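Local coordinates for protein CDA peptide synthetase I (Streptomyces coelicolor, PDB 5DU9) that carries a condensation domain of the CoA-dependent acyltransferase clan, a domain characteristic of nonribosomal peptide synthetases, with (2S)-2-amino-N-butyl-propanamide bound in a pocket, at residues A[160-163]-A[164-167]; A[276-279]-A[280-284]; A[295-299]-A[300-304]; A[325-328]-A[329-333]. The protein carries 1 engineered substitution. All blocks are in the same frame, centred on the assembly; numbering follows the deposited sequence.

Contact 1 (A[160-163]-A[164-167]); sequences VIDG and TSMA
The chain turns from an extended Asp-162 into the first turn of helix 163-182, and Asp-162 O takes the N-H of Met-166 (O to N 3.1 Å, 144° at the hydrogen), with a weak second bond from Ser-165 N. The side chain of Asp-162, at the N-cap, folds back over the same turn. Its CG stands between the backbone N and the carbonyl carbon (chi1 53°), which brings OD1 to 3.0 Å from Ser-165 N in a capping bond; Ser-165 OG approaches the same OD1 to 2.7 Å and accepts from Gly-307 N. Asp-162 and Gly-163 are the last two residues of the HHxxxDG signature of condensation domains, and its second histidine, His-158, lines the ligand pocket. The other carboxylate oxygen, OD2, turns to Arg-297 in a salt bridge and also accepts from Val-309 N, so both oxygens are held and the rotation of the group is fixed. Ile-161 supplies the apolar part. Its side chain crosses that of Met-166 at a slant, with Ile-161 CG2 3.6 Å from Met-166 CG, while its CD1 lies 3.7 Å from Ser-165 CB. Beyond CG Met-166 runs straight and packs on Leu-154 of strand 149-157.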
ATOM      1  N   VAL A 160       0.155   7.648  -9.730  1.00 14.52           N
ATOM      2  CA  VAL A 160       0.991   6.938 -10.707  1.00 12.19           C
ATOM      3  C   VAL A 160       1.512   5.581 -10.208  1.00 11.12           C
ATOM      4  O   VAL A 160       1.877   4.731 -11.022  1.00 13.05           O
ATOM      5  CB  VAL A 160       2.214   7.787 -11.165  1.00 13.77           C
ATOM      6  CG1 VAL A 160       1.752   8.977 -12.002  1.00 17.23           C
ATOM      7  CG2 VAL A 160       3.059   8.247  -9.991  1.00 14.69           C
ATOM      8  N   ILE A 161       1.546   5.375  -8.895  1.00 11.81           N
ATOM      9  CA  ILE A 161       2.168   4.174  -8.326  1.00 12.51           C
ATOM     10  C   ILE A 161       1.411   3.659  -7.108  1.00 12.25           C
ATOM     11  O   ILE A 161       1.192   4.405  -6.147  1.00 15.99           O
ATOM     12  CB  ILE A 161       3.645   4.449  -7.922  1.00 14.64           C
ATOM     13  CG1 ILE A 161       4.531   4.622  -9.166  1.00 13.54           C
ATOM     14  CG2 ILE A 161       4.208   3.334  -7.028  1.00 14.98           C
ATOM     15  CD1 ILE A 161       4.734   3.361  -9.995  1.00 13.77           C
ATOM     16  N   ASP A 162       1.017   2.389  -7.164  1.00 12.67           N
ATOM     17  CA  ASP A 162       0.440   1.695  -6.014  1.00 13.10           C
ATOM     18  C   ASP A 162       1.460   0.735  -5.393  1.00 15.36           C
ATOM     19  O   ASP A 162       2.602   0.648  -5.842  1.00 14.32           O
ATOM     20  CB  ASP A 162      -0.842   0.947  -6.410  1.00 14.90           C
ATOM     21  CG  ASP A 162      -0.656   0.016  -7.600  1.00 14.18           C
ATOM     22  OD1 ASP A 162       0.462  -0.499  -7.810  1.00 14.06           O
ATOM     23  OD2 ASP A 162      -1.657  -0.219  -8.314  1.00 15.14           O
ATOM     24  N   GLY A 163       1.046   0.018  -4.354  1.00 15.31           N
ATOM     25  CA  GLY A 163       1.956  -0.850  -3.627  1.00 18.58           C
ATOM     26  C   GLY A 163       2.597  -1.913  -4.497  1.00 19.29           C
ATOM     27  O   GLY A 163       3.807  -2.142  -4.424  1.00 18.21           O
ATOM     28  N   THR A 164       1.781  -2.570  -5.316  1.00 11.82           N
ATOM     29  CA  THR A 164       2.261  -3.589  -6.236  1.00 12.62           C
ATOM     30  C   THR A 164       3.338  -3.017  -7.152  1.00 13.55           C
ATOM     31  O   THR A 164       4.341  -3.671  -7.435  1.00 15.89           O
ATOM     32  CB  THR A 164       1.103  -4.153  -7.085  1.00 19.56           C
ATOM     33  OG1 THR A 164       0.174  -4.824  -6.227  1.00 21.56           O
ATOM     34  CG2 THR A 164       1.602  -5.134  -8.144  1.00 20.01           C
ATOM     35  N   SER A 165       3.126  -1.786  -7.605  1.00 14.95           N
ATOM     36  CA  SER A 165       4.015  -1.182  -8.587  1.00 12.08           C
ATOM     37  C   SER A 165       5.335  -0.732  -7.974  1.00 11.90           C
ATOM     38  O   SER A 165       6.336  -0.637  -8.673  1.00 15.53           O
ATOM     39  CB  SER A 165       3.322  -0.005  -9.262  1.00 13.29           C
ATOM     40  OG  SER A 165       2.172  -0.453  -9.961  1.00 14.15           O
ATOM     41  N   MET A 166       5.341  -0.455  -6.675  1.00 12.43           N
ATOM     42  CA  MET A 166       6.594  -0.160  -5.982  1.00 12.98           C
ATOM     43  C   MET A 166       7.539  -1.350  -6.120  1.00 13.66           C
ATOM     44  O   MET A 166       8.724  -1.193  -6.427  1.00 16.57           O
ATOM     45  CB  MET A 166       6.343   0.155  -4.508  1.00 15.93           C
ATOM     46  CG  MET A 166       5.619   1.470  -4.280  1.00 17.97           C
ATOM     47  SD  MET A 166       5.305   1.760  -2.535  1.00 20.77           S
ATOM     48  CE  MET A 166       4.472   3.350  -2.595  1.00 28.30           C
ATOM     49  N   ALA A 167       6.998  -2.544  -5.910  1.00 14.62           N
ATOM     50  CA  ALA A 167       7.783  -3.766  -6.031  1.00 16.12           C
ATOM     51  C   ALA A 167       8.257  -3.974  -7.468  1.00 16.25           C
ATOM     52  O   ALA A 167       9.397  -4.372  -7.698  1.00 18.54           O
ATOM     53  CB  ALA A 167       6.971  -4.966  -5.558  1.00 21.00           C
TER

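Contact 2 (A[276-279]-A[280-284]); sequences AAFL and HRTTG
Phe-278 and Thr-282 lie one turn apart near the end of helix 267-283, where a threonine hydroxyl sits over a buried aromatic face. Thr-282 OG1 is 3.9 Å above the Phe-278 ring plane, over its centre, and gives its proton to Phe-278 O (OG1 to O 2.8 Å). That carbonyl also receives Thr-282 N at 3.0 Å from the opposite face of its plane, so two donors of one residue hold it. The inner side is tightly filled: the Phe-278 ring, swung out with CG anti to the backbone N (chi1 -180°), makes an edge-to-face pair with Phe-428 and touches Phe-431 of helix 418-437, while Ala-276 and Leu-279 rest on strand 287-294. Arg-281, bent at chi2, lies against Phe-431 and gives NE to Val-446 O. Ordinary helical bonds run alongside, such as His-280 N to Ala-276 O at 2.9 Å. The end of the helix is looser and open to solvent. Here Thr-283 repeats the pair of hydrogen bonds, on Leu-279 O, with OG1 at 3.0 Å and N at 3.1 Å from that oxygen, again on opposite faces; its OG1 in turn accepts from Ala-285 N. Gly-284 then leaves the helix with positive phi (78°), its N bonded to His-280 O: a helix C-terminus closed by a glycine at the C' position.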
ATOM      1  N   ALA A 276     -10.020  -7.798  13.737  1.00 13.75           N
ATOM      2  CA  ALA A 276     -11.449  -7.895  14.019  1.00 13.90           C
ATOM      3  C   ALA A 276     -11.699  -8.208  15.492  1.00 14.36           C
ATOM      4  O   ALA A 276     -12.554  -7.599  16.129  1.00 15.52           O
ATOM      5  CB  ALA A 276     -12.094  -8.955  13.138  1.00 13.57           C
ATOM      6  N   ALA A 277     -10.946  -9.165  16.026  1.00 14.17           N
ATOM      7  CA  ALA A 277     -11.066  -9.548  17.427  1.00 15.01           C
ATOM      8  C   ALA A 277     -10.671  -8.399  18.349  1.00 15.77           C
ATOM      9  O   ALA A 277     -11.305  -8.169  19.379  1.00 16.72           O
ATOM     10  CB  ALA A 277     -10.206 -10.772  17.709  1.00 14.70           C
ATOM     11  N   PHE A 278      -9.618  -7.683  17.969  1.00 15.19           N
ATOM     12  CA  PHE A 278      -9.147  -6.527  18.728  1.00 15.87           C
ATOM     13  C   PHE A 278     -10.213  -5.433  18.793  1.00 16.65           C
ATOM     14  O   PHE A 278     -10.481  -4.872  19.857  1.00 17.77           O
ATOM     15  CB  PHE A 278      -7.861  -5.982  18.100  1.00 15.21           C
ATOM     16  CG  PHE A 278      -7.289  -4.786  18.809  1.00 16.18           C
ATOM     17  CD1 PHE A 278      -6.675  -4.921  20.044  1.00 17.81           C
ATOM     18  CD2 PHE A 278      -7.347  -3.530  18.232  1.00 21.30           C
ATOM     19  CE1 PHE A 278      -6.140  -3.825  20.696  1.00 17.60           C
ATOM     20  CE2 PHE A 278      -6.814  -2.426  18.880  1.00 21.46           C
ATOM     21  CZ  PHE A 278      -6.211  -2.578  20.115  1.00 18.83           C
ATOM     22  N   LEU A 279     -10.822  -5.134  17.650  1.00 16.19           N
ATOM     23  CA  LEU A 279     -11.876  -4.132  17.594  1.00 17.00           C
ATOM     24  C   LEU A 279     -13.070  -4.578  18.426  1.00 18.02           C
ATOM     25  O   LEU A 279     -13.642  -3.788  19.169  1.00 20.56           O
ATOM     26  CB  LEU A 279     -12.310  -3.874  16.150  1.00 16.36           C
ATOM     27  CG  LEU A 279     -11.266  -3.232  15.236  1.00 17.17           C
ATOM     28  CD1 LEU A 279     -11.842  -3.055  13.841  1.00 17.45           C
ATOM     29  CD2 LEU A 279     -10.766  -1.910  15.785  1.00 21.93           C
ATOM     30  N   HIS A 280     -13.440  -5.849  18.301  1.00 17.66           N
ATOM     31  CA  HIS A 280     -14.568  -6.389  19.055  1.00 18.68           C
ATOM     32  C   HIS A 280     -14.331  -6.330  20.563  1.00 19.72           C
ATOM     33  O   HIS A 280     -15.216  -5.938  21.325  1.00 21.03           O
ATOM     34  CB  HIS A 280     -14.846  -7.835  18.636  1.00 18.12           C
ATOM     35  CG  HIS A 280     -15.757  -8.564  19.574  1.00 19.77           C
ATOM     36  ND1 HIS A 280     -17.110  -8.311  19.644  1.00 22.64           N
ATOM     37  CD2 HIS A 280     -15.506  -9.533  20.485  1.00 20.40           C
ATOM     38  CE1 HIS A 280     -17.655  -9.096  20.558  1.00 27.10           C
ATOM     39  NE2 HIS A 280     -16.703  -9.845  21.084  1.00 23.86           N
ATOM     40  N   ARG A 281     -13.138  -6.722  20.992  1.00 19.26           N
ATOM     41  CA  ARG A 281     -12.820  -6.773  22.417  1.00 20.27           C
ATOM     42  C   ARG A 281     -12.722  -5.372  23.015  1.00 21.27           C
ATOM     43  O   ARG A 281     -13.071  -5.158  24.180  1.00 22.71           O
ATOM     44  CB  ARG A 281     -11.510  -7.529  22.641  1.00 19.59           C
ATOM     45  CG  ARG A 281     -11.285  -7.990  24.074  1.00 25.73           C
ATOM     46  CD  ARG A 281     -12.085  -9.245  24.401  1.00 27.96           C
ATOM     47  NE  ARG A 281     -11.700  -9.798  25.698  1.00 27.99           N
ATOM     48  CZ  ARG A 281     -12.341  -9.580  26.844  1.00 29.90           C
ATOM     49  NH1 ARG A 281     -13.433  -8.824  26.884  1.00 27.92           N
ATOM     50  NH2 ARG A 281     -11.894 -10.133  27.961  1.00 27.66           N
ATOM     51  N   THR A 282     -12.243  -4.425  22.216  1.00 20.71           N
ATOM     52  CA  THR A 282     -12.065  -3.052  22.675  1.00 23.34           C
ATOM     53  C   THR A 282     -13.410  -2.362  22.875  1.00 24.26           C
ATOM     54  O   THR A 282     -13.647  -1.740  23.912  1.00 28.29           O
ATOM     55  CB  THR A 282     -11.210  -2.231  21.677  1.00 21.64           C
ATOM     56  OG1 THR A 282      -9.900  -2.800  21.582  1.00 23.56           O
ATOM     57  CG2 THR A 282     -11.081  -0.780  22.122  1.00 27.12           C
ATOM     58  N   THR A 283     -14.288  -2.483  21.883  1.00 25.05           N
ATOM     59  CA  THR A 283     -15.550  -1.744  21.863  1.00 32.07           C
ATOM     60  C   THR A 283     -16.743  -2.585  22.311  1.00 28.57           C
ATOM     61  O   THR A 283     -17.794  -2.044  22.660  1.00 32.25           O
ATOM     62  CB  THR A 283     -15.850  -1.201  20.452  1.00 28.57           C
ATOM     63  OG1 THR A 283     -16.163  -2.290  19.571  1.00 27.77           O
ATOM     64  CG2 THR A 283     -14.658  -0.433  19.904  1.00 32.68           C
ATOM     65  N   GLY A 284     -16.582  -3.904  22.298  1.00 27.19           N
ATOM     66  CA  GLY A 284     -17.671  -4.812  22.611  1.00 29.42           C
ATOM     67  C   GLY A 284     -18.652  -4.983  21.462  1.00 25.75           C
ATOM     68  O   GLY A 284     -19.635  -5.714  21.585  1.00 30.37           O
TER

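Contact 3 (A[295-299]-A[300-304]); sequences TGRYG and ANARI. With SO4 (sulfate ion), chain C.
With CG anti to its own carbonyl carbon (chi1 -66°) and the chain stretched from CG to NE, Arg-297 reaches past the turn at 300-303 and sets NH1 2.6 Å from Ala-302 O. The oxygen lies near the guanidinium plane, at its edge, but the bond is bent, 135° at the hydrogen. NH1 also donates to Thr-305 O, so one nitrogen ties down two carbonyls at the end of this short, weakly bonded helical turn. Arg-303 behaves differently. A bend at chi3 (-68°) folds its guanidinium back along the turn, with one face over Gly-299 O, which lies 3.4 Å above the plane and towards the rim; no guanidinium N-H points at that oxygen, and the real bond to it comes from the backbone, Arg-303 N to Gly-299 O at 3.2 Å. Ala-302 is turned inward and puts CB 3.6 Å from Tyr-298 O. The same carbonyl receives a water at 2.7 Å, which accepts from Ala-302 N and donates to a sulfate oxygen. The sulfate, probably from the crystallisation liquor, sits at the start of the helical turn, where Asn-301 N donates to its O4 at 2.8 Å. Upstream, Thr-295 OG1 accepts from Arg-297 N at 3.2 Å, an ST turn at the root of the arginine. The other terminal nitrogen of Arg-297, NH2, turns to Asp-162, placing the loop and its helical turn beside the HHxxxDG signature of the condensation domain.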
ATOM      1  N   THR A 295      -5.491  -5.760  -5.262  1.00 13.30           N
ATOM      2  CA  THR A 295      -4.636  -5.102  -6.245  1.00 12.39           C
ATOM      3  C   THR A 295      -5.409  -4.499  -7.409  1.00 11.21           C
ATOM      4  O   THR A 295      -4.938  -3.560  -8.043  1.00 12.71           O
ATOM      5  CB  THR A 295      -3.593  -6.062  -6.831  1.00 14.01           C
ATOM      6  OG1 THR A 295      -4.244  -7.090  -7.587  1.00 15.51           O
ATOM      7  CG2 THR A 295      -2.752  -6.682  -5.725  1.00 15.73           C
ATOM      8  N   GLY A 296      -6.583  -5.046  -7.700  1.00 12.59           N
ATOM      9  CA  GLY A 296      -7.352  -4.601  -8.849  1.00 12.05           C
ATOM     10  C   GLY A 296      -6.729  -5.020 -10.171  1.00 13.38           C
ATOM     11  O   GLY A 296      -7.066  -4.483 -11.230  1.00 15.15           O
ATOM     12  N   ARG A 297      -5.816  -5.986 -10.110  1.00 12.01           N
ATOM     13  CA  ARG A 297      -5.125  -6.481 -11.297  1.00 12.55           C
ATOM     14  C   ARG A 297      -5.678  -7.830 -11.730  1.00 14.70           C
ATOM     15  O   ARG A 297      -5.580  -8.816 -11.003  1.00 16.26           O
ATOM     16  CB  ARG A 297      -3.623  -6.575 -11.028  1.00 13.28           C
ATOM     17  CG  ARG A 297      -3.009  -5.211 -10.825  1.00 12.70           C
ATOM     18  CD  ARG A 297      -1.634  -5.235 -10.179  1.00 14.76           C
ATOM     19  NE  ARG A 297      -1.224  -3.859  -9.927  1.00 14.31           N
ATOM     20  CZ  ARG A 297      -0.631  -3.076 -10.821  1.00 15.81           C
ATOM     21  NH1 ARG A 297      -0.329  -3.541 -12.026  1.00 19.41           N
ATOM     22  NH2 ARG A 297      -0.334  -1.823 -10.508  1.00 14.92           N
ATOM     23  N   TYR A 298      -6.267  -7.850 -12.923  1.00 15.24           N
ATOM     24  CA  TYR A 298      -6.907  -9.041 -13.458  1.00 14.43           C
ATOM     25  C   TYR A 298      -6.274  -9.429 -14.786  1.00 15.34           C
ATOM     26  O   TYR A 298      -6.373  -8.701 -15.771  1.00 17.20           O
ATOM     27  CB  TYR A 298      -8.410  -8.797 -13.599  1.00 15.11           C
ATOM     28  CG  TYR A 298      -8.996  -8.345 -12.290  1.00 13.79           C
ATOM     29  CD1 TYR A 298      -9.249  -9.255 -11.273  1.00 17.34           C
ATOM     30  CD2 TYR A 298      -9.242  -7.004 -12.046  1.00 13.68           C
ATOM     31  CE1 TYR A 298      -9.755  -8.840 -10.059  1.00 16.00           C
ATOM     32  CE2 TYR A 298      -9.750  -6.581 -10.835  1.00 14.35           C
ATOM     33  CZ  TYR A 298     -10.003  -7.502  -9.847  1.00 14.58           C
ATOM     34  OH  TYR A 298     -10.507  -7.083  -8.635  1.00 15.40           O
ATOM     35  N   GLY A 299      -5.603 -10.574 -14.785  1.00 18.14           N
ATOM     36  CA  GLY A 299      -4.939 -11.076 -15.973  1.00 19.42           C
ATOM     37  C   GLY A 299      -3.455 -10.782 -15.944  1.00 18.99           C
ATOM     38  O   GLY A 299      -2.984  -9.981 -15.137  1.00 19.71           O
ATOM     39  N   ALA A 300      -2.717 -11.432 -16.838  1.00 20.83           N
ATOM     40  CA  ALA A 300      -1.260 -11.362 -16.828  1.00 18.89           C
ATOM     41  C   ALA A 300      -0.743  -9.963 -17.142  1.00 17.14           C
ATOM     42  O   ALA A 300       0.212  -9.495 -16.517  1.00 19.15           O
ATOM     43  CB  ALA A 300      -0.687 -12.363 -17.819  1.00 19.77           C
ATOM     44  N   ASN A 301      -1.353  -9.301 -18.120  1.00 18.05           N
ATOM     45  CA  ASN A 301      -0.907  -7.967 -18.508  1.00 18.04           C
ATOM     46  C   ASN A 301      -1.027  -6.989 -17.351  1.00 17.41           C
ATOM     47  O   ASN A 301      -0.087  -6.258 -17.041  1.00 16.73           O
ATOM     48  CB  ASN A 301      -1.708  -7.451 -19.704  1.00 18.82           C
ATOM     49  CG  ASN A 301      -1.334  -6.027 -20.077  1.00 19.10           C
ATOM     50  OD1 ASN A 301      -0.234  -5.772 -20.572  1.00 19.73           O
ATOM     51  ND2 ASN A 301      -2.246  -5.095 -19.840  1.00 18.76           N
ATOM     52  N   ALA A 302      -2.188  -6.992 -16.708  1.00 16.33           N
ATOM     53  CA  ALA A 302      -2.443  -6.083 -15.600  1.00 15.30           C
ATOM     54  C   ALA A 302      -1.466  -6.311 -14.447  1.00 15.06           C
ATOM     55  O   ALA A 302      -1.025  -5.356 -13.801  1.00 18.21           O
ATOM     56  CB  ALA A 302      -3.880  -6.236 -15.116  1.00 15.42           C
ATOM     57  N   ARG A 303      -1.114  -7.569 -14.199  1.00 18.55           N
ATOM     58  CA  ARG A 303      -0.246  -7.902 -13.075  1.00 17.87           C
ATOM     59  C   ARG A 303       1.138  -7.259 -13.173  1.00 16.45           C
ATOM     60  O   ARG A 303       1.754  -6.960 -12.149  1.00 21.84           O
ATOM     61  CB  ARG A 303      -0.103  -9.420 -12.947  1.00 21.95           C
ATOM     62  CG  ARG A 303      -1.274 -10.073 -12.220  1.00 24.11           C
ATOM     63  CD  ARG A 303      -0.960 -11.496 -11.791  1.00 31.65           C
ATOM     64  NE  ARG A 303      -0.827 -12.402 -12.931  1.00 35.17           N
ATOM     65  CZ  ARG A 303      -1.847 -13.001 -13.538  1.00 40.21           C
ATOM     66  NH1 ARG A 303      -3.092 -12.793 -13.130  1.00 42.36           N
ATOM     67  NH2 ARG A 303      -1.621 -13.810 -14.565  1.00 40.49           N
ATOM     68  N   ILE A 304       1.610  -7.017 -14.394  1.00 16.10           N
ATOM     69  CA  ILE A 304       2.964  -6.490 -14.602  1.00 17.62           C
ATOM     70  C   ILE A 304       2.976  -5.087 -15.209  1.00 16.19           C
ATOM     71  O   ILE A 304       3.959  -4.683 -15.820  1.00 17.04           O
ATOM     72  CB  ILE A 304       3.795  -7.430 -15.502  1.00 20.27           C
ATOM     73  CG1 ILE A 304       3.122  -7.615 -16.867  1.00 18.71           C
ATOM     74  CG2 ILE A 304       3.985  -8.773 -14.813  1.00 23.40           C
ATOM     75  CD1 ILE A 304       4.019  -8.242 -17.919  1.00 22.79           C
TER
HETATM   76  S   SO4 C 501      -4.069 -10.599 -20.620  1.00 30.32           S
HETATM   77  O1  SO4 C 501      -4.802 -11.861 -20.596  1.00 42.71           O
HETATM   78  O2  SO4 C 501      -3.844 -10.186 -22.007  1.00 35.66           O
HETATM   79  O3  SO4 C 501      -4.850  -9.574 -19.935  1.00 35.55           O
HETATM   80  O4  SO4 C 501      -2.790 -10.776 -19.943  1.00 30.24           O
HETATM   81  O   HOH W   1      -4.666  -8.295 -17.795  1.00 17.33           O

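Contact 4 (A[325-328]-A[329-333]); sequences FARV and VETVS
Phe-325 O accepts from Val-329 N at 3.0 Å and Val-328 O from Val-332 N at 2.9 Å, two of four regular i to i+4 links through the first turns of helix 325-341. Just ahead of it, Ser-324 OG takes the N-H of Arg-327.

Apolar contact is concentrated on one side. Val-329 holds CG2 beside its backbone N, with CG1 anti to that N (chi1 171°), and thereby lays CG2 over a face of the Phe-325 ring. This CH-pi contact runs 4.2 Å from CG2 to the ring centroid, 15° off the normal, with the methyl displaced towards the rim. Both residues also lean on Ala-273 of helix 267-283, as does Val-332. Val-328 packs on Val-443.

Charged and polar groups occupy the exposed side. The Arg-327 chain bends at chi2 and crosses the Glu-330 side chain at about a right angle. Their salt bridge is long, 4.0 Å from NH1 to OE1, and the oxygen stands well out of the guanidinium plane, so only the charges meet; the closer touch is the Arg-327 CD methylene against Glu-330 OE1, 3.5 Å. NH1 also nears Thr-331 OG1 at 3.0 Å, but at an angle too poor for a hydrogen bond.

The chemistry is that of an amphipathic helix: its inner face is held by the buried valines and phenylalanine, and its first turn also by backbone bonds to Ala-441 and Pro-439, while the outer ion pair probably adds little, lacking a directed bond and lying open to solvent.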
ATOM      1  N   PHE A 325     -11.022 -17.814  18.673  1.00 16.02           N
ATOM      2  CA  PHE A 325     -10.279 -17.071  17.670  1.00 14.99           C
ATOM      3  C   PHE A 325     -10.317 -17.831  16.346  1.00 14.45           C
ATOM      4  O   PHE A 325     -10.450 -17.232  15.284  1.00 13.83           O
ATOM      5  CB  PHE A 325      -8.835 -16.822  18.110  1.00 14.75           C
ATOM      6  CG  PHE A 325      -8.035 -16.022  17.115  1.00 13.84           C
ATOM      7  CD1 PHE A 325      -8.482 -14.784  16.682  1.00 13.55           C
ATOM      8  CD2 PHE A 325      -6.841 -16.506  16.619  1.00 13.40           C
ATOM      9  CE1 PHE A 325      -7.755 -14.048  15.768  1.00 12.81           C
ATOM     10  CE2 PHE A 325      -6.110 -15.779  15.700  1.00 16.14           C
ATOM     11  CZ  PHE A 325      -6.566 -14.545  15.276  1.00 14.05           C
ATOM     12  N   ALA A 326     -10.231 -19.154  16.412  1.00 14.81           N
ATOM     13  CA  ALA A 326     -10.326 -19.971  15.202  1.00 14.52           C
ATOM     14  C   ALA A 326     -11.658 -19.747  14.493  1.00 14.64           C
ATOM     15  O   ALA A 326     -11.724 -19.754  13.264  1.00 15.05           O
ATOM     16  CB  ALA A 326     -10.151 -21.449  15.534  1.00 16.05           C
ATOM     17  N   ARG A 327     -12.718 -19.540  15.263  1.00 15.37           N
ATOM     18  CA  ARG A 327     -14.023 -19.278  14.669  1.00 15.68           C
ATOM     19  C   ARG A 327     -14.043 -17.924  13.970  1.00 15.38           C
ATOM     20  O   ARG A 327     -14.672 -17.768  12.927  1.00 15.82           O
ATOM     21  CB  ARG A 327     -15.131 -19.331  15.719  1.00 16.80           C
ATOM     22  CG  ARG A 327     -16.531 -19.122  15.146  1.00 17.35           C
ATOM     23  CD  ARG A 327     -16.939 -20.273  14.229  1.00 21.85           C
ATOM     24  NE  ARG A 327     -18.277 -20.097  13.669  1.00 28.67           N
ATOM     25  CZ  ARG A 327     -18.548 -19.402  12.567  1.00 35.91           C
ATOM     26  NH1 ARG A 327     -17.577 -18.797  11.893  1.00 27.63           N
ATOM     27  NH2 ARG A 327     -19.799 -19.304  12.141  1.00 36.20           N
ATOM     28  N   VAL A 328     -13.361 -16.937  14.542  1.00 14.68           N
ATOM     29  CA  VAL A 328     -13.286 -15.626  13.905  1.00 14.12           C
ATOM     30  C   VAL A 328     -12.499 -15.720  12.601  1.00 13.22           C
ATOM     31  O   VAL A 328     -12.844 -15.064  11.618  1.00 14.72           O
ATOM     32  CB  VAL A 328     -12.647 -14.579  14.835  1.00 14.11           C
ATOM     33  CG1 VAL A 328     -12.536 -13.228  14.134  1.00 16.13           C
ATOM     34  CG2 VAL A 328     -13.477 -14.437  16.106  1.00 15.16           C
ATOM     35  N   VAL A 329     -11.444 -16.533  12.589  1.00 12.91           N
ATOM     36  CA  VAL A 329     -10.689 -16.768  11.360  1.00 12.25           C
ATOM     37  C   VAL A 329     -11.620 -17.356  10.289  1.00 12.80           C
ATOM     38  O   VAL A 329     -11.566 -16.963   9.128  1.00 14.56           O
ATOM     39  CB  VAL A 329      -9.475 -17.700  11.606  1.00 12.17           C
ATOM     40  CG1 VAL A 329      -8.820 -18.119  10.287  1.00 15.04           C
ATOM     41  CG2 VAL A 329      -8.449 -17.011  12.499  1.00 16.70           C
ATOM     42  N   GLU A 330     -12.491 -18.280  10.682  1.00 13.19           N
ATOM     43  CA  GLU A 330     -13.456 -18.852   9.740  1.00 13.58           C
ATOM     44  C   GLU A 330     -14.429 -17.790   9.227  1.00 17.51           C
ATOM     45  O   GLU A 330     -14.788 -17.776   8.047  1.00 16.76           O
ATOM     46  CB  GLU A 330     -14.227 -19.997  10.394  1.00 16.98           C
ATOM     47  CG  GLU A 330     -13.385 -21.225  10.673  1.00 22.57           C
ATOM     48  CD  GLU A 330     -14.124 -22.276  11.482  1.00 46.67           C
ATOM     49  OE1 GLU A 330     -15.332 -22.094  11.742  1.00 39.37           O
ATOM     50  OE2 GLU A 330     -13.494 -23.286  11.860  1.00 51.97           O
ATOM     51  N   THR A 331     -14.861 -16.907  10.122  1.00 13.88           N
ATOM     52  CA  THR A 331     -15.762 -15.821   9.757  1.00 14.09           C
ATOM     53  C   THR A 331     -15.090 -14.915   8.730  1.00 13.26           C
ATOM     54  O   THR A 331     -15.708 -14.498   7.748  1.00 15.68           O
ATOM     55  CB  THR A 331     -16.181 -15.018  11.002  1.00 14.59           C
ATOM     56  OG1 THR A 331     -16.905 -15.881  11.883  1.00 15.51           O
ATOM     57  CG2 THR A 331     -17.060 -13.824  10.631  1.00 18.74           C
ATOM     58  N   VAL A 332     -13.815 -14.626   8.956  1.00 12.56           N
ATOM     59  CA  VAL A 332     -13.037 -13.813   8.025  1.00 11.85           C
ATOM     60  C   VAL A 332     -12.934 -14.503   6.667  1.00 14.36           C
ATOM     61  O   VAL A 332     -13.114 -13.875   5.628  1.00 14.79           O
ATOM     62  CB  VAL A 332     -11.623 -13.533   8.582  1.00 11.30           C
ATOM     63  CG1 VAL A 332     -10.685 -12.997   7.502  1.00 11.77           C
ATOM     64  CG2 VAL A 332     -11.705 -12.554   9.740  1.00 11.96           C
ATOM     65  N   SER A 333     -12.649 -15.800   6.682  1.00 12.98           N
ATOM     66  CA  SER A 333     -12.527 -16.560   5.444  1.00 16.62           C
ATOM     67  C   SER A 333     -13.826 -16.542   4.631  1.00 14.78           C
ATOM     68  O   SER A 333     -13.791 -16.396   3.406  1.00 17.76           O
ATOM     69  CB  SER A 333     -12.117 -18.003   5.749  1.00 25.61           C
ATOM     70  OG  SER A 333     -10.779 -18.064   6.209  1.00 52.15           O
TER

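In the fold
Contacts 1 and 3 form one joined site, their centres about 12 Å apart. Arg-297 NH2 bridges them, 3.0 Å from Asp-162 OD2 in a salt bridge, and Thr-164 CG2 packs 3.6 Å from Arg-297 NE. The bound (2S)-2-amino-N-butyl-propanamide lies about 7 Å from the Asp-162 side chain and about 11 Å from that of Arg-297; neither residue lines its pocket, whereas His-158, four residues before Asp-162, does. Contacts 2 and 4 lie on neighbouring helices 267-283 and 325-341, centres about 14 Å apart and nearest atoms about 4 Å, without touching. Both stand far from the signature: the centre of contact 1 lies about 32 Å from that of contact 2 and about 30 Å from that of contact 4.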